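Side-chain contact in enoyl-CoA hydratase (Mycobacterium thermoresistibile, PDB 3T3W), which probably catalyses the hydration of enoyl-CoA thioesters in lipid metabolism, as crotonase does: residues F150-V155 / H165-E170. Residues are numbered along the deposited sequence; the frame is centred on the assembly and turned at random.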
loop_
_atom_site.group_PDB
_atom_site.type_symbol
_atom_site.label_atom_id
_atom_site.label_comp_id
_atom_site.label_asym_id
_atom_site.label_seq_id
_atom_site.Cartn_x
_atom_site.Cartn_y
_atom_site.Cartn_z
ATOM N N PHE F 150 -1.684 -1.463 -31.163
ATOM C CA PHE F 150 -0.873 -1.182 -29.980
ATOM C C PHE F 150 -0.054 -2.395 -29.628
ATOM O O PHE F 150 -0.585 -3.508 -29.570
ATOM C CB PHE F 150 -1.756 -0.848 -28.777
ATOM C CG PHE F 150 -2.543 0.420 -28.915
ATOM C CD1 PHE F 150 -2.035 1.631 -28.474
ATOM C CD2 PHE F 150 -3.802 0.410 -29.477
ATOM C CE1 PHE F 150 -2.788 2.793 -28.547
ATOM C CE2 PHE F 150 -4.558 1.589 -29.566
ATOM C CZ PHE F 150 -4.042 2.792 -29.126
ATOM N N SER F 151 1.241 -2.203 -29.343
ATOM C CA SER F 151 2.094 -3.355 -29.006
ATOM C C SER F 151 3.299 -2.906 -28.186
ATOM O O SER F 151 3.634 -1.723 -28.186
ATOM C CB SER F 151 2.552 -4.086 -30.305
ATOM O OG SER F 151 3.445 -3.255 -31.060
ATOM N N ASP F 152 3.911 -3.859 -27.490
ATOM C CA ASP F 152 5.212 -3.642 -26.881
ATOM C C ASP F 152 6.033 -4.912 -27.005
ATOM O O ASP F 152 6.055 -5.693 -26.062
ATOM C CB ASP F 152 5.088 -3.217 -25.430
ATOM C CG ASP F 152 6.418 -2.892 -24.803
ATOM O OD1 ASP F 152 7.451 -2.885 -25.559
ATOM O OD2 ASP F 152 6.430 -2.711 -23.556
ATOM N N PRO F 153 6.722 -5.095 -28.158
ATOM C CA PRO F 153 7.523 -6.295 -28.392
ATOM C C PRO F 153 8.972 -6.261 -27.887
ATOM O O PRO F 153 9.838 -7.009 -28.434
ATOM C CB PRO F 153 7.485 -6.435 -29.909
ATOM C CG PRO F 153 7.351 -5.059 -30.418
ATOM C CD PRO F 153 6.554 -4.295 -29.391
ATOM N N VAL F 154 9.273 -5.470 -26.858
ATOM C CA VAL F 154 10.687 -5.337 -26.423
ATOM C C VAL F 154 11.268 -6.549 -25.750
ATOM O O VAL F 154 12.477 -6.624 -25.619
ATOM C CB VAL F 154 10.986 -4.108 -25.508
ATOM C CG1 VAL F 154 10.832 -2.827 -26.286
ATOM C CG2 VAL F 154 10.173 -4.138 -24.225
ATOM N N VAL F 155 10.446 -7.555 -25.391
ATOM C CA VAL F 155 11.001 -8.817 -24.856
ATOM C C VAL F 155 11.980 -9.429 -25.872
ATOM O O VAL F 155 13.025 -10.006 -25.477
ATOM C CB VAL F 155 9.886 -9.809 -24.402
ATOM C CG1 VAL F 155 10.388 -11.255 -24.311
ATOM C CG2 VAL F 155 9.279 -9.360 -23.046
ATOM N N HIS F 165 5.815 1.424 -16.885
ATOM C CA HIS F 165 4.968 0.242 -16.893
ATOM C C HIS F 165 3.506 0.603 -16.632
ATOM O O HIS F 165 2.967 0.382 -15.556
ATOM C CB HIS F 165 5.468 -0.829 -15.903
ATOM C CG HIS F 165 4.747 -2.147 -16.048
ATOM N ND1 HIS F 165 5.163 -3.108 -16.919
ATOM C CD2 HIS F 165 3.541 -2.592 -15.520
ATOM C CE1 HIS F 165 4.283 -4.129 -16.881
ATOM N NE2 HIS F 165 3.294 -3.811 -16.038
ATOM N N GLY F 166 2.847 1.093 -17.672
ATOM C CA GLY F 166 1.406 1.304 -17.666
ATOM C C GLY F 166 0.633 0.005 -17.909
ATOM O O GLY F 166 -0.562 -0.057 -17.661
ATOM N N HIS F 167 1.324 -1.018 -18.435
ATOM C CA HIS F 167 0.663 -2.168 -19.016
ATOM C C HIS F 167 -0.350 -2.780 -18.060
ATOM O O HIS F 167 -1.506 -3.062 -18.442
ATOM C CB HIS F 167 1.658 -3.279 -19.415
ATOM C CG HIS F 167 2.864 -2.800 -20.188
ATOM N ND1 HIS F 167 3.774 -1.909 -19.669
ATOM C CD2 HIS F 167 3.340 -3.168 -21.445
ATOM C CE1 HIS F 167 4.759 -1.714 -20.572
ATOM N NE2 HIS F 167 4.503 -2.501 -21.656
ATOM N N THR F 168 0.071 -3.090 -16.848
ATOM C CA THR F 168 -0.786 -3.763 -15.895
ATOM C C THR F 168 -2.018 -2.931 -15.528
ATOM O O THR F 168 -3.100 -3.474 -15.355
ATOM C CB THR F 168 -0.006 -4.159 -14.625
ATOM O OG1 THR F 168 1.036 -5.067 -15.011
ATOM C CG2 THR F 168 -0.884 -4.893 -13.565
ATOM N N TRP F 169 -1.794 -1.628 -15.344
ATOM C CA TRP F 169 -2.849 -0.681 -14.985
ATOM C C TRP F 169 -3.844 -0.502 -16.104
ATOM O O TRP F 169 -5.065 -0.380 -15.864
ATOM C CB TRP F 169 -2.208 0.663 -14.685
ATOM C CG TRP F 169 -1.237 0.602 -13.525
ATOM C CD1 TRP F 169 0.109 0.364 -13.589
ATOM C CD2 TRP F 169 -1.563 0.709 -12.112
ATOM N NE1 TRP F 169 0.660 0.340 -12.338
ATOM C CE2 TRP F 169 -0.311 0.513 -11.389
ATOM C CE3 TRP F 169 -2.737 0.927 -11.389
ATOM C CZ2 TRP F 169 -0.245 0.599 -10.020
ATOM C CZ3 TRP F 169 -2.659 1.025 -9.984
ATOM C CH2 TRP F 169 -1.440 0.845 -9.316
ATOM N N GLU F 170 -3.351 -0.525 -17.329
ATOM C CA GLU F 170 -4.154 -0.194 -18.525
ATOM C C GLU F 170 -4.898 -1.396 -19.114
ATOM O O GLU F 170 -6.019 -1.269 -19.617
ATOM C CB GLU F 170 -3.243 0.415 -19.577
ATOM C CG GLU F 170 -2.641 1.745 -19.165
ATOM C CD GLU F 170 -3.570 2.940 -19.283
ATOM O OE1 GLU F 170 -4.679 2.817 -19.870
ATOM O OE2 GLU F 170 -3.130 4.026 -18.835
#
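Asp-152 and His-167 meet through one buried hydrogen bond, and their two side chains make up the whole contact. NE2 of His-167 donates to OD2 of Asp-152 over 2.7 Å, nearly straight at 164° at the hydrogen. The oxygen receives it on its anti lone pair, the one facing away from OD1, and lies close to the imidazole plane, at the ring edge. Carboxylate and ring are nearly coplanar, 29° apart. Together the two side chains bridge the 9.2 Å between the CA atoms of Asp-152 and His-167, the aspartate extending its carboxylate toward the helix, swung away from its own backbone N (chi1 -176°).

Further hydrogen bonds fix the carboxylate. OD2 also accepts from the backbone N of Val-162, while OD1 bonds to OG of Ser-130 and, weakly, to the backbone N of Val-154, 3.4 Å away, where the chain turns after strand 149-151.

Neighbouring side chains pack on the histidine ring. Its ND1 sits 3.3 Å above one face of the His-165 ring, toward the rim, and Trp-137 meets the imidazole edge-to-face. Ala-176 and Leu-180 of helix 173-182 pack against it too.

This His-carboxylate pair ties the loop after strand 149-151 to helix 167-171 within the crotonase-like core. Accepting at OD2 marks NE2 as a protonated nitrogen and fixes the ring's rotation, and the carboxylate would be expected to polarise the imidazole.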